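Local coordinates for Cag-Z (Helicobacter pylori, PDB 1S2X), which is of unknown function but is encoded in the cag pathogenicity island, which specifies a type IV secretion system, at residues R35-L46 and L133-P144. The protein carries 1 engineered substitution. Sequence-based numbering, arbitrary orientation.
Sequences RDKFIQNYATSL and LVASYLPREYLP
Ile39 packs against Pro139 and Tyr142 at the apolar centre of this contact, its two branches dividing the work. With CG1 beside the backbone N (chi1 -73°), CG2 of Ile39 stands anti to it, lies 3.8 Å from Tyr142 CE2 and touches Pro139 CB, while CD1 lies against the Tyr137 carbonyl oxygen. A beta-branched residue suits a place with neighbours on two sides. The compact Pro139 ring also meets Ala43, whose CB stands 4.0 Å from Pro139 CG; a methyl is enough here, where the backbone of 43-44 runs close to Tyr142. Leu46 CD1 extends this patch to Leu138 and Pro139. On another side, Phe38 CD1 lies at the edge of the Tyr137 ring, and Phe38 continues onto Leu62 and Met66 of helix 52-68.

Both tyrosines give a ring face to an aliphatic group. Arg35 CG makes a CH-pi contact with Tyr137, 3.9 Å from its ring centroid, and Thr44 CG2 does the same over Tyr142. The Tyr142 hydroxyl reaches the polar edge, where Gln40 NE2 donates a nearly straight hydrogen bond to Tyr142 OH (2.8 Å, 167°).

Arg35 is long enough to serve both zones. Its chain bends at chi2 (-99°), and the guanidinium, with Ile39 CG1 over one face, grips Ser136 O side-on through NE and NH2, the shorter bond being Arg35 NH2 to Ser136 O at 2.9 Å. Ser136 OG takes a weak bond from Arg35 NE and donates to Leu133 O. Arg35 NH1 forms a salt bridge with Asp36 OD2, and Glu141 OE1 lies 3.9 Å from Arg35 NH2, a long salt bridge completing the network. The side chain thus binds a carbonyl in the type I turn that ends helix 105-135, joining helix 31-43 to the connection leading to helix 149-158 in this all-alpha CagZ fold.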
# COMPACT_ATOMS: atom_id res chain seq x y z
N ARG A 35 -13.35 -0.82 7.08
CA ARG A 35 -13.36 -2.14 6.44
C ARG A 35 -14.17 -3.13 7.28
O ARG A 35 -15.03 -3.85 6.76
CB ARG A 35 -11.95 -2.67 6.23
CG ARG A 35 -11.87 -4.10 5.72
CD ARG A 35 -11.60 -5.14 6.79
NE ARG A 35 -11.63 -6.51 6.27
CZ ARG A 35 -12.03 -7.58 6.92
NH1 ARG A 35 -12.48 -7.49 8.17
NH2 ARG A 35 -12.00 -8.77 6.34
N ASP A 36 -13.83 -3.14 8.56
CA ASP A 36 -14.43 -4.10 9.48
C ASP A 36 -15.94 -3.94 9.48
O ASP A 36 -16.72 -4.87 9.40
CB ASP A 36 -13.86 -3.93 10.89
CG ASP A 36 -12.49 -4.58 11.01
OD1 ASP A 36 -11.77 -4.34 12.00
OD2 ASP A 36 -12.14 -5.36 10.10
N LYS A 37 -16.40 -2.70 9.58
CA LYS A 37 -17.83 -2.43 9.64
C LYS A 37 -18.51 -2.74 8.33
O LYS A 37 -19.62 -3.29 8.31
CB LYS A 37 -18.03 -0.96 10.03
CG LYS A 37 -19.09 -0.78 11.11
CD LYS A 37 -19.70 0.61 11.03
CE LYS A 37 -20.70 0.70 9.89
NZ LYS A 37 -21.90 1.50 10.27
N PHE A 38 -17.86 -2.38 7.21
CA PHE A 38 -18.48 -2.70 5.92
C PHE A 38 -18.62 -4.21 5.80
O PHE A 38 -19.65 -4.73 5.41
CB PHE A 38 -17.69 -2.11 4.75
CG PHE A 38 -18.27 -2.47 3.39
CD1 PHE A 38 -17.68 -3.44 2.60
CD2 PHE A 38 -19.40 -1.82 2.92
CE1 PHE A 38 -18.20 -3.79 1.36
CE2 PHE A 38 -19.95 -2.18 1.69
CZ PHE A 38 -19.37 -3.17 0.94
N ILE A 39 -17.54 -4.92 6.14
CA ILE A 39 -17.57 -6.38 5.99
C ILE A 39 -18.70 -6.99 6.80
O ILE A 39 -19.54 -7.77 6.34
CB ILE A 39 -16.23 -6.97 6.47
CG1 ILE A 39 -15.09 -6.71 5.49
CG2 ILE A 39 -16.41 -8.44 6.80
CD1 ILE A 39 -15.53 -6.96 4.06
N GLN A 40 -18.73 -6.60 8.08
CA GLN A 40 -19.80 -7.08 8.96
C GLN A 40 -21.18 -6.75 8.45
O GLN A 40 -22.12 -7.53 8.63
CB GLN A 40 -19.59 -6.46 10.36
CG GLN A 40 -18.45 -7.18 11.08
CD GLN A 40 -18.64 -8.69 11.14
OE1 GLN A 40 -19.67 -9.19 11.60
NE2 GLN A 40 -17.64 -9.44 10.70
N ASN A 41 -21.39 -5.62 7.80
CA ASN A 41 -22.76 -5.31 7.38
C ASN A 41 -23.08 -5.81 5.98
O ASN A 41 -24.26 -5.89 5.63
CB ASN A 41 -22.99 -3.80 7.46
CG ASN A 41 -23.23 -3.32 8.88
OD1 ASN A 41 -23.14 -2.13 9.19
ND2 ASN A 41 -23.55 -4.25 9.77
N TYR A 42 -22.10 -6.17 5.15
CA TYR A 42 -22.54 -6.53 3.78
C TYR A 42 -21.95 -7.83 3.28
O TYR A 42 -22.39 -8.38 2.29
CB TYR A 42 -22.15 -5.39 2.82
CG TYR A 42 -23.02 -4.15 2.97
CD1 TYR A 42 -24.33 -4.14 2.51
CD2 TYR A 42 -22.53 -3.00 3.58
CE1 TYR A 42 -25.14 -3.02 2.64
CE2 TYR A 42 -23.32 -1.88 3.72
CZ TYR A 42 -24.62 -1.90 3.25
OH TYR A 42 -25.40 -0.78 3.39
N ALA A 43 -20.92 -8.33 3.97
CA ALA A 43 -20.22 -9.47 3.33
C ALA A 43 -20.31 -10.75 4.13
O ALA A 43 -19.81 -11.79 3.67
CB ALA A 43 -18.77 -9.09 3.09
N THR A 44 -20.93 -10.77 5.31
CA THR A 44 -21.01 -12.05 6.01
C THR A 44 -21.84 -13.08 5.27
O THR A 44 -21.55 -14.29 5.33
CB THR A 44 -21.60 -11.87 7.43
OG1 THR A 44 -22.88 -11.24 7.30
CG2 THR A 44 -20.73 -10.95 8.28
N SER A 45 -22.88 -12.68 4.54
CA SER A 45 -23.72 -13.62 3.80
C SER A 45 -23.00 -14.38 2.69
O SER A 45 -23.52 -15.42 2.24
CB SER A 45 -24.94 -12.88 3.22
OG SER A 45 -24.59 -12.11 2.08
N LEU A 46 -21.83 -13.96 2.23
CA LEU A 46 -21.07 -14.75 1.26
C LEU A 46 -20.88 -16.20 1.74
O LEU A 46 -20.85 -17.15 0.97
CB LEU A 46 -19.67 -14.18 1.01
CG LEU A 46 -19.59 -12.81 0.35
CD1 LEU A 46 -18.14 -12.33 0.38
CD2 LEU A 46 -20.18 -12.88 -1.06
N LEU A 133 -4.69 -4.69 3.35
CA LEU A 133 -6.01 -4.17 3.70
C LEU A 133 -6.99 -4.26 2.54
O LEU A 133 -8.15 -4.62 2.70
CB LEU A 133 -5.87 -2.72 4.17
CG LEU A 133 -7.16 -1.94 4.45
CD1 LEU A 133 -7.83 -2.41 5.73
CD2 LEU A 133 -6.84 -0.45 4.52
N VAL A 134 -6.54 -3.93 1.33
CA VAL A 134 -7.50 -3.92 0.23
C VAL A 134 -7.95 -5.34 -0.11
O VAL A 134 -9.13 -5.56 -0.41
CB VAL A 134 -6.92 -3.22 -1.01
CG1 VAL A 134 -7.83 -3.41 -2.22
CG2 VAL A 134 -6.74 -1.73 -0.72
N ALA A 135 -7.00 -6.26 -0.03
CA ALA A 135 -7.28 -7.65 -0.25
C ALA A 135 -8.30 -8.17 0.78
O ALA A 135 -9.10 -9.05 0.45
CB ALA A 135 -6.02 -8.49 -0.20
N SER A 136 -8.27 -7.66 2.01
CA SER A 136 -9.22 -8.14 3.01
C SER A 136 -10.66 -7.73 2.77
O SER A 136 -11.50 -8.17 3.57
CB SER A 136 -8.79 -7.62 4.40
OG SER A 136 -9.29 -6.30 4.56
N TYR A 137 -11.00 -6.94 1.74
CA TYR A 137 -12.41 -6.68 1.39
C TYR A 137 -13.11 -7.86 0.74
O TYR A 137 -14.32 -7.91 0.49
CB TYR A 137 -12.49 -5.45 0.46
CG TYR A 137 -12.54 -4.16 1.27
CD1 TYR A 137 -13.77 -3.60 1.59
CD2 TYR A 137 -11.37 -3.54 1.72
CE1 TYR A 137 -13.85 -2.43 2.34
CE2 TYR A 137 -11.44 -2.38 2.46
CZ TYR A 137 -12.68 -1.84 2.76
OH TYR A 137 -12.77 -0.67 3.50
N LEU A 138 -12.36 -8.90 0.40
CA LEU A 138 -12.89 -10.24 0.14
C LEU A 138 -12.52 -11.03 1.40
O LEU A 138 -11.41 -11.54 1.52
CB LEU A 138 -12.31 -10.90 -1.11
CG LEU A 138 -12.82 -12.33 -1.40
CD1 LEU A 138 -14.33 -12.31 -1.60
CD2 LEU A 138 -12.10 -12.95 -2.59
N PRO A 139 -13.42 -11.05 2.38
CA PRO A 139 -13.01 -11.50 3.72
C PRO A 139 -12.87 -13.01 3.71
O PRO A 139 -13.80 -13.76 3.47
CB PRO A 139 -14.17 -11.04 4.60
CG PRO A 139 -15.36 -11.04 3.69
CD PRO A 139 -14.84 -10.69 2.32
N ARG A 140 -11.66 -13.48 3.97
CA ARG A 140 -11.42 -14.92 3.96
C ARG A 140 -12.34 -15.64 4.94
O ARG A 140 -12.71 -16.79 4.72
CB ARG A 140 -9.97 -15.24 4.32
CG ARG A 140 -9.26 -16.18 3.37
CD ARG A 140 -10.09 -17.40 3.01
NE ARG A 140 -9.40 -18.29 2.08
CZ ARG A 140 -9.77 -19.50 1.70
NH1 ARG A 140 -10.88 -20.06 2.16
NH2 ARG A 140 -9.03 -20.17 0.84
N GLU A 141 -12.72 -14.97 6.03
CA GLU A 141 -13.48 -15.75 7.01
C GLU A 141 -14.94 -15.97 6.63
O GLU A 141 -15.58 -16.73 7.37
CB GLU A 141 -13.36 -15.08 8.38
CG GLU A 141 -14.14 -13.78 8.51
CD GLU A 141 -13.32 -12.54 8.21
OE1 GLU A 141 -13.72 -11.45 8.66
OE2 GLU A 141 -12.28 -12.65 7.52
N TYR A 142 -15.47 -15.39 5.55
CA TYR A 142 -16.86 -15.52 5.11
C TYR A 142 -16.96 -16.20 3.75
O TYR A 142 -18.02 -16.21 3.11
CB TYR A 142 -17.58 -14.15 5.09
CG TYR A 142 -17.56 -13.59 6.50
CD1 TYR A 142 -18.22 -14.29 7.51
CD2 TYR A 142 -16.91 -12.42 6.84
CE1 TYR A 142 -18.24 -13.84 8.81
CE2 TYR A 142 -16.92 -11.96 8.15
CZ TYR A 142 -17.59 -12.67 9.13
OH TYR A 142 -17.61 -12.23 10.44
N LEU A 143 -15.86 -16.78 3.31
CA LEU A 143 -15.80 -17.51 2.04
C LEU A 143 -16.39 -18.91 2.19
O LEU A 143 -15.93 -19.65 3.06
CB LEU A 143 -14.36 -17.65 1.57
CG LEU A 143 -13.75 -16.56 0.67
CD1 LEU A 143 -14.39 -15.21 0.90
CD2 LEU A 143 -12.25 -16.49 0.90
N PRO A 144 -17.36 -19.28 1.36
CA PRO A 144 -17.94 -20.63 1.42
C PRO A 144 -16.89 -21.73 1.25
O PRO A 144 -15.88 -21.56 0.56
CB PRO A 144 -18.91 -20.67 0.23
CG PRO A 144 -19.09 -19.28 -0.23
CD PRO A 144 -17.96 -18.46 0.30